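Local coordinates for isochorismatase family protein family (Burkholderia thailandensis, PDB 3TXY) that is of unknown function but belongs to the isochorismatase family of cysteine hydrolase relatives and may act as a hydrolase, at residues 17-22 with 138-143; 24-29 with 132-137; 40-45 with 158-163. All blocks are in the same frame, centred on the assembly; numbering follows the deposited sequence.

Contact 1 of 3, residues 17-22 with 138-143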
loop_
_atom_site.group_PDB
_atom_site.type_symbol
_atom_site.label_atom_id
_atom_site.label_comp_id
_atom_site.label_asym_id
_atom_site.label_seq_id
_atom_site.Cartn_x
_atom_site.Cartn_y
_atom_site.Cartn_z
ATOM N N VAL A 17 -13.819 -9.159 4.795
ATOM C CA VAL A 17 -13.796 -7.773 4.327
ATOM C C VAL A 17 -13.787 -7.794 2.799
ATOM O O VAL A 17 -12.866 -8.337 2.197
ATOM C CB VAL A 17 -12.555 -7.022 4.844
ATOM C CG1 VAL A 17 -12.517 -5.585 4.299
ATOM C CG2 VAL A 17 -12.557 -7.028 6.370
ATOM N N ALA A 18 -14.825 -7.230 2.189
ATOM C CA ALA A 18 -15.045 -7.318 0.747
ATOM C C ALA A 18 -14.960 -5.931 0.137
ATOM O O ALA A 18 -15.702 -5.027 0.550
ATOM C CB ALA A 18 -16.433 -7.911 0.482
ATOM N N ILE A 19 -14.072 -5.752 -0.844
ATOM C CA ILE A 19 -13.759 -4.412 -1.367
ATOM C C ILE A 19 -14.469 -4.095 -2.678
ATOM O O ILE A 19 -14.273 -4.788 -3.669
ATOM C CB ILE A 19 -12.242 -4.245 -1.611
ATOM C CG1 ILE A 19 -11.404 -4.573 -0.362
ATOM C CG2 ILE A 19 -11.955 -2.829 -2.082
ATOM C CD1 ILE A 19 -11.786 -3.778 0.876
ATOM N N ASP A 20 -15.273 -3.024 -2.660
ATOM C CA ASP A 20 -15.791 -2.321 -3.851
ATOM C C ASP A 20 -16.678 -3.199 -4.747
ATOM O O ASP A 20 -16.685 -3.041 -5.966
ATOM C CB ASP A 20 -14.662 -1.696 -4.682
ATOM C CG ASP A 20 -14.076 -0.460 -4.039
ATOM O OD1 ASP A 20 -14.747 0.156 -3.183
ATOM O OD2 ASP A 20 -12.938 -0.104 -4.383
ATOM N N LEU A 21 -17.464 -4.073 -4.135
ATOM C CA LEU A 21 -18.401 -4.901 -4.902
ATOM C C LEU A 21 -19.700 -4.117 -5.121
ATOM O O LEU A 21 -20.796 -4.473 -4.639
ATOM C CB LEU A 21 -18.579 -6.261 -4.248
ATOM C CG LEU A 21 -17.282 -7.071 -4.093
ATOM C CD1 LEU A 21 -17.588 -8.421 -3.430
ATOM C CD2 LEU A 21 -16.584 -7.296 -5.429
ATOM N N GLN A 22 -19.520 -3.036 -5.875
ATOM C CA GLN A 22 -20.541 -2.054 -6.171
ATOM C C GLN A 22 -20.828 -2.017 -7.670
ATOM O O GLN A 22 -19.972 -2.379 -8.495
ATOM C CB GLN A 22 -20.112 -0.677 -5.655
ATOM C CG GLN A 22 -18.912 -0.059 -6.359
ATOM C CD GLN A 22 -18.311 1.072 -5.555
ATOM O OE1 GLN A 22 -17.806 0.851 -4.476
ATOM N NE2 GLN A 22 -18.397 2.279 -6.065
ATOM N N ILE A 138 -5.227 -2.791 -6.457
ATOM C CA ILE A 138 -5.525 -1.413 -6.111
ATOM C C ILE A 138 -6.179 -1.386 -4.722
ATOM O O ILE A 138 -5.468 -1.392 -3.723
ATOM C CB ILE A 138 -6.366 -0.742 -7.223
ATOM C CG1 ILE A 138 -5.627 -0.801 -8.565
ATOM C CG2 ILE A 138 -6.765 0.680 -6.839
ATOM C CD1 ILE A 138 -4.271 -0.089 -8.625
ATOM N N GLY A 139 -7.509 -1.422 -4.648
ATOM C CA GLY A 139 -8.201 -1.367 -3.365
ATOM C C GLY A 139 -7.914 -2.557 -2.469
ATOM O O GLY A 139 -7.751 -2.403 -1.251
ATOM N N VAL A 140 -7.857 -3.753 -3.055
ATOM C CA VAL A 140 -7.549 -4.953 -2.277
ATOM C C VAL A 140 -6.128 -4.851 -1.709
ATOM O O VAL A 140 -5.924 -4.959 -0.498
ATOM C CB VAL A 140 -7.716 -6.234 -3.102
ATOM C CG1 VAL A 140 -7.170 -7.445 -2.320
ATOM C CG2 VAL A 140 -9.190 -6.400 -3.512
ATOM N N GLU A 141 -5.153 -4.599 -2.574
ATOM C CA GLU A 141 -3.752 -4.588 -2.139
ATOM C C GLU A 141 -3.447 -3.481 -1.130
ATOM O O GLU A 141 -2.734 -3.702 -0.151
ATOM C CB GLU A 141 -2.814 -4.481 -3.332
ATOM C CG GLU A 141 -1.342 -4.444 -2.928
ATOM C CD GLU A 141 -0.413 -4.725 -4.087
ATOM O OE1 GLU A 141 -0.874 -5.318 -5.095
ATOM O OE2 GLU A 141 0.784 -4.354 -3.985
ATOM N N SER A 142 -3.964 -2.272 -1.365
ATOM C CA SER A 142 -3.736 -1.160 -0.435
ATOM C C SER A 142 -4.307 -1.476 0.950
ATOM O O SER A 142 -3.687 -1.169 1.978
ATOM C CB SER A 142 -4.339 0.133 -0.966
ATOM O OG SER A 142 -3.519 0.724 -1.971
ATOM N N THR A 143 -5.480 -2.104 0.975
ATOM C CA THR A 143 -6.079 -2.515 2.237
ATOM C C THR A 143 -5.225 -3.604 2.895
ATOM O O THR A 143 -4.985 -3.559 4.118
ATOM C CB THR A 143 -7.524 -3.032 2.009
ATOM O OG1 THR A 143 -8.303 -2.006 1.360
ATOM C CG2 THR A 143 -8.171 -3.430 3.342
#

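Contact 2 of 3, residues 24-29 with 132-137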
loop_
_atom_site.group_PDB
_atom_site.type_symbol
_atom_site.label_atom_id
_atom_site.label_comp_id
_atom_site.label_asym_id
_atom_site.label_seq_id
_atom_site.Cartn_x
_atom_site.Cartn_y
_atom_site.Cartn_z
ATOM N N GLY A 24 -20.862 0.035 -10.108
ATOM C CA GLY A 24 -19.968 0.689 -11.052
ATOM C C GLY A 24 -18.622 0.003 -11.263
ATOM O O GLY A 24 -17.893 0.337 -12.184
ATOM N N ILE A 25 -18.281 -0.933 -10.390
ATOM C CA ILE A 25 -16.987 -1.600 -10.432
ATOM C C ILE A 25 -17.139 -3.077 -10.830
ATOM O O ILE A 25 -16.334 -3.590 -11.604
ATOM C CB ILE A 25 -16.243 -1.388 -9.085
ATOM C CG1 ILE A 25 -15.926 0.109 -8.921
ATOM C CG2 ILE A 25 -14.957 -2.222 -8.995
ATOM C CD1 ILE A 25 -15.499 0.527 -7.512
ATOM N N VAL A 26 -18.189 -3.744 -10.362
ATOM C CA VAL A 26 -18.376 -5.152 -10.735
ATOM C C VAL A 26 -18.631 -5.352 -12.239
ATOM O O VAL A 26 -18.458 -6.458 -12.744
ATOM C CB VAL A 26 -19.468 -5.850 -9.896
ATOM C CG1 VAL A 26 -19.127 -5.767 -8.419
ATOM C CG2 VAL A 26 -20.847 -5.255 -10.179
ATOM N N VAL A 27 -19.046 -4.306 -12.955
ATOM C CA VAL A 27 -19.338 -4.426 -14.396
ATOM C C VAL A 27 -18.097 -4.213 -15.270
ATOM O O VAL A 27 -18.158 -4.350 -16.498
ATOM C CB VAL A 27 -20.416 -3.426 -14.835
ATOM C CG1 VAL A 27 -21.748 -3.803 -14.189
ATOM C CG2 VAL A 27 -19.977 -2.008 -14.494
ATOM N N LEU A 28 -16.971 -3.905 -14.632
ATOM C CA LEU A 28 -15.737 -3.628 -15.344
ATOM C C LEU A 28 -15.096 -4.931 -15.858
ATOM O O LEU A 28 -15.316 -6.010 -15.292
ATOM C CB LEU A 28 -14.781 -2.866 -14.433
ATOM C CG LEU A 28 -15.226 -1.466 -14.018
ATOM C CD1 LEU A 28 -14.266 -0.848 -12.999
ATOM C CD2 LEU A 28 -15.354 -0.567 -15.242
ATOM N N PRO A 29 -14.287 -4.836 -16.928
ATOM C CA PRO A 29 -13.621 -6.043 -17.408
ATOM C C PRO A 29 -12.518 -6.448 -16.444
ATOM O O PRO A 29 -11.797 -5.587 -15.950
ATOM C CB PRO A 29 -13.054 -5.619 -18.770
ATOM C CG PRO A 29 -12.887 -4.127 -18.657
ATOM C CD PRO A 29 -14.054 -3.681 -17.815
ATOM N N THR A 132 -11.613 -10.116 0.065
ATOM C CA THR A 132 -12.066 -10.307 -1.301
ATOM C C THR A 132 -12.285 -8.950 -1.953
ATOM O O THR A 132 -12.311 -7.916 -1.278
ATOM C CB THR A 132 -13.385 -11.113 -1.370
ATOM O OG1 THR A 132 -14.514 -10.260 -1.108
ATOM C CG2 THR A 132 -13.379 -12.250 -0.388
ATOM N N GLY A 133 -12.465 -8.962 -3.265
ATOM C CA GLY A 133 -12.945 -7.795 -4.007
ATOM C C GLY A 133 -12.135 -7.383 -5.232
ATOM O O GLY A 133 -11.373 -8.173 -5.789
ATOM N N ILE A 134 -12.339 -6.129 -5.648
ATOM C CA ILE A 134 -11.845 -5.600 -6.910
ATOM C C ILE A 134 -11.234 -4.210 -6.632
ATOM O O ILE A 134 -11.830 -3.463 -5.850
ATOM C CB ILE A 134 -13.026 -5.418 -7.919
ATOM C CG1 ILE A 134 -13.840 -6.715 -8.078
ATOM C CG2 ILE A 134 -12.511 -4.882 -9.246
ATOM C CD1 ILE A 134 -15.242 -6.454 -8.611
ATOM N N ALA A 135 -10.081 -3.818 -7.210
ATOM C CA ALA A 135 -9.163 -4.656 -7.983
ATOM C C ALA A 135 -8.064 -5.207 -7.072
ATOM O O ALA A 135 -7.667 -4.584 -6.101
ATOM C CB ALA A 135 -8.533 -3.856 -9.118
ATOM N N THR A 136 -7.570 -6.386 -7.410
ATOM C CA THR A 136 -6.534 -7.069 -6.638
ATOM C C THR A 136 -5.382 -6.145 -6.284
ATOM O O THR A 136 -4.998 -6.055 -5.118
ATOM C CB THR A 136 -5.986 -8.275 -7.418
ATOM O OG1 THR A 136 -7.096 -9.065 -7.883
ATOM C CG2 THR A 136 -5.091 -9.130 -6.524
ATOM N N ASN A 137 -4.851 -5.449 -7.280
ATOM C CA ASN A 137 -3.686 -4.592 -7.075
ATOM C C ASN A 137 -3.965 -3.201 -6.539
ATOM O O ASN A 137 -3.030 -2.464 -6.260
ATOM C CB ASN A 137 -2.884 -4.421 -8.371
ATOM C CG ASN A 137 -2.724 -5.698 -9.129
ATOM O OD1 ASN A 137 -3.701 -6.204 -9.706
ATOM N ND2 ASN A 137 -1.498 -6.227 -9.167
#

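Contact 3 of 3, residues 40-45 with 158-163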
loop_
_atom_site.group_PDB
_atom_site.type_symbol
_atom_site.label_atom_id
_atom_site.label_comp_id
_atom_site.label_asym_id
_atom_site.label_seq_id
_atom_site.Cartn_x
_atom_site.Cartn_y
_atom_site.Cartn_z
ATOM N N ALA A 40 -20.346 -13.521 -6.365
ATOM C CA ALA A 40 -20.942 -14.810 -5.957
ATOM C C ALA A 40 -20.105 -15.494 -4.890
ATOM O O ALA A 40 -20.621 -15.984 -3.889
ATOM C CB ALA A 40 -21.088 -15.731 -7.155
ATOM N N LYS A 41 -18.795 -15.523 -5.119
ATOM C CA LYS A 41 -17.874 -16.182 -4.192
ATOM C C LYS A 41 -17.904 -15.511 -2.839
ATOM O O LYS A 41 -17.852 -16.164 -1.787
ATOM C CB LYS A 41 -16.472 -16.061 -4.738
ATOM C CG LYS A 41 -15.562 -17.158 -4.313
ATOM C CD LYS A 41 -15.730 -18.324 -5.257
ATOM C CE LYS A 41 -16.359 -19.490 -4.565
ATOM N NZ LYS A 41 -16.371 -20.604 -5.555
ATOM N N THR A 42 -17.972 -14.183 -2.865
ATOM C CA THR A 42 -17.979 -13.394 -1.641
ATOM C C THR A 42 -19.256 -13.669 -0.836
ATOM O O THR A 42 -19.200 -13.843 0.384
ATOM C CB THR A 42 -17.857 -11.892 -1.961
ATOM O OG1 THR A 42 -16.571 -11.644 -2.569
ATOM C CG2 THR A 42 -17.978 -11.063 -0.699
ATOM N N ALA A 43 -20.393 -13.722 -1.523
ATOM C CA ALA A 43 -21.654 -14.046 -0.865
ATOM C C ALA A 43 -21.598 -15.424 -0.184
ATOM O O ALA A 43 -22.029 -15.567 0.957
ATOM C CB ALA A 43 -22.809 -13.975 -1.852
ATOM N N GLU A 44 -21.030 -16.411 -0.868
ATOM C CA GLU A 44 -20.886 -17.762 -0.317
ATOM C C GLU A 44 -20.052 -17.745 0.942
ATOM O O GLU A 44 -20.388 -18.382 1.936
ATOM C CB GLU A 44 -20.223 -18.715 -1.319
ATOM C CG GLU A 44 -21.065 -19.122 -2.520
ATOM C CD GLU A 44 -20.226 -19.836 -3.579
ATOM O OE1 GLU A 44 -19.307 -20.604 -3.200
ATOM O OE2 GLU A 44 -20.458 -19.601 -4.793
ATOM N N LEU A 45 -18.932 -17.037 0.901
ATOM C CA LEU A 45 -18.124 -16.900 2.105
ATOM C C LEU A 45 -18.867 -16.159 3.230
ATOM O O LEU A 45 -18.773 -16.533 4.399
ATOM C CB LEU A 45 -16.803 -16.184 1.779
ATOM C CG LEU A 45 -15.744 -17.043 1.099
ATOM C CD1 LEU A 45 -14.621 -16.144 0.605
ATOM C CD2 LEU A 45 -15.208 -18.072 2.090
ATOM N N SER A 158 -7.924 -15.924 -3.546
ATOM C CA SER A 158 -7.464 -15.861 -4.919
ATOM C C SER A 158 -8.585 -15.907 -5.954
ATOM O O SER A 158 -8.528 -15.205 -6.984
ATOM C CB SER A 158 -6.440 -16.976 -5.198
ATOM O OG SER A 158 -6.982 -18.240 -4.944
ATOM N N ASP A 159 -9.614 -16.703 -5.679
ATOM C CA ASP A 159 -10.750 -16.793 -6.598
ATOM C C ASP A 159 -11.887 -15.841 -6.242
ATOM O O ASP A 159 -13.006 -15.981 -6.751
ATOM C CB ASP A 159 -11.223 -18.247 -6.770
ATOM C CG ASP A 159 -11.569 -18.934 -5.471
ATOM O OD1 ASP A 159 -11.217 -18.447 -4.381
ATOM O OD2 ASP A 159 -12.215 -20.013 -5.557
ATOM N N ALA A 160 -11.598 -14.856 -5.381
ATOM C CA ALA A 160 -12.536 -13.767 -5.130
ATOM C C ALA A 160 -11.859 -12.404 -5.131
ATOM O O ALA A 160 -12.371 -11.470 -4.514
ATOM C CB ALA A 160 -13.298 -14.002 -3.824
ATOM N N VAL A 161 -10.720 -12.300 -5.814
ATOM C CA VAL A 161 -10.109 -11.029 -6.181
ATOM C C VAL A 161 -9.786 -11.070 -7.680
ATOM O O VAL A 161 -9.267 -12.082 -8.182
ATOM C CB VAL A 161 -8.844 -10.680 -5.347
ATOM C CG1 VAL A 161 -9.205 -10.556 -3.862
ATOM C CG2 VAL A 161 -7.701 -11.690 -5.542
ATOM N N SER A 162 -10.100 -9.978 -8.382
ATOM C CA SER A 162 -9.806 -9.864 -9.809
ATOM C C SER A 162 -9.256 -8.491 -10.146
ATOM O O SER A 162 -9.399 -7.526 -9.385
ATOM C CB SER A 162 -11.041 -10.194 -10.653
ATOM O OG SER A 162 -11.421 -11.542 -10.468
ATOM N N THR A 163 -8.605 -8.421 -11.294
ATOM C CA THR A 163 -7.898 -7.213 -11.700
ATOM C C THR A 163 -7.806 -7.125 -13.228
ATOM O O THR A 163 -8.520 -7.845 -13.930
ATOM C CB THR A 163 -6.535 -7.119 -10.974
ATOM O OG1 THR A 163 -5.964 -5.831 -11.185
ATOM C CG2 THR A 163 -5.543 -8.227 -11.390
#

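Contact 1 of 3, residues 17-22 with 138-143
I19 and V140 bring the two backbones closest, CA to CA 6.3 Å, where strand 17-19 meets helix 138-143 with their N-to-C directions 141° apart. I19 does nearly all the work from the strand side, spreading its branches over three neighbours. Its CG2 lies over the backbone of G139, 4.1 Å from G139 C; with no side chain there, the main chain itself is the surface met. With CG1 beside the backbone N (chi1 -54°), the longer branch runs toward the next turn of the helix, where I19 CD1 meets T143 OG1 at 3.9 Å, tip to tip. The branch point packs too: I19 CB rests against V140 CG2 at 4.2 Å.

The threonine hydroxyl is tied down within its own helix. T143 OG1 donates to G139 O one turn back, at 2.7 Å and nearly in line with the carbonyl, and the hydroxyl oxygen itself takes the amide N-H of A111. T143 N also donates to the carbonyl, so G139 O holds both the amide and the hydroxyl of T143. Strand 14-19 is one of two middle strands of a parallel sheet, and helix 136-149 covers one face; the alternating A18 points to the other side, at helix 35-51.

Just past I19 the chain leaves the strand at D20, whose carboxylate is salt-bridged to K106 through OD2 and hydrogen-bonded to T61 through OD1. An Asp-Lys pair at the strand end facing the start of this helix recalls the active site of the family's cysteine hydrolases, although G139 appears to sit where those relatives carry their cysteine. Chemically, the contact is a buried, largely apolar fit, and its one hydroxyl can face a methyl group because its bonding is met within the helix and by A111.

Contact 2 of 3, residues 24-29 with 132-137
I25 and V26 both pack on I134, and the interaction between the segments is apolar throughout. The I25 and I134 side chains lie alongside with their ends pointing opposite ways, leaving their branch methyls nearest: I25 CG2 to I134 CG2 is 3.6 Å. The other arm of I134 extends (chi2 159°) and runs roughly perpendicular to V26, bringing CD1 to 3.9 Å from V26 CG1 and also close to the valine's CA. One isoleucine is thus gripped through both of its branches, and L21 and M30 add further apolar cover.

I134 lies toward the C-terminal part of strand 128-134, and the peptide joining it to A135 is cis. A non-proline cis peptide here, just before the helix whose N-cap position A135 takes, is as in well-studied isochorismatase-family hydrolases, where it belongs to the active-site region. A 1,2-ethanediol about 4 Å from the I134 side chain probably comes from the crystallisation liquor, though it may mark a pocket.

Hydrogen bonds run within the first segment or away from the pair. Beyond the weakly bonded helix 23-26, L28 N bonds back to I25 O at 3.1 Å; N137 binds T163 and A168 through its side-chain amide, and its carbonyl takes a bond from R145 of the second subunit.

Contact 3 of 3, residues 40-45 with 158-163
K41, A160 and D159 carry this contact, in which one turn of helix 35-51 lies against the corner that the chain turns at 158-160. K41 gives up the most area, and it does so with its aliphatic stem. With CG roughly anti to the backbone N (chi1 -153°), the chain passes alongside the corner before bending at chi2 and chi3: K41 CB is 3.9 Å from A160 CB, and K41 CG is 3.7 Å from D159 O.

A160 answers with a single methyl, directed at the helix and set beside both CB and CG of the lysine. T42 OG1 borders the same methyl at 4.2 Å, but the hydroxyl's bonding is with V38 O, one turn back, and with T132 OG1 on the neighbouring strand. A160 O also accepts the backbone N of G133, so the methyl sits at a point where helix and sheet come together.

D159 crosses the lysine at a slant. Its OD2 approaches K41 CD at 3.9 Å, whereas the charged ends are too far apart, at 4.2 Å from K41 NZ to OD2, to count as a salt bridge. The firmer partner of the carboxylate is A186, whose amide at the start of helix 186-194 bonds to OD1. A186 also packs against K41 and L45, so helix 186-194 lies beside helix 35-51 here.

The lysine ammonium also has E44 one turn on, a long pair at 3.8 Å from NZ to OE1. Two carboxylates thus flank the ammonium without close bonding, so electrostatic attraction is probably diffuse. What holds the corner to the helix is mainly aliphatic packing against a methyl and the D159 carbonyl, while the N-terminal end of helix 186-194 beside D159 would probably favour its negative form.

The three contacts lie close together. The centres of contacts 1 and 2 are about 8 Å apart; contact 3 is centred about 11 Å from the first and about 10 Å from the second. They share one parallel sheet: strands 14-19, 128-134 and 153-162 stand side by side. Segments of contacts 1 and 2 share helix 136-149, although contact 2 meets through I134 ahead of it; helix 35-51 serves contact 3. Along the chain, contact 2 nests inside the loop closed by contact 1, while contact 3 alternates with both. The first half of the α/β/α domain is thereby interlocked with the second, and contacts 1 and 2 probably lie near the family's usual active-site region.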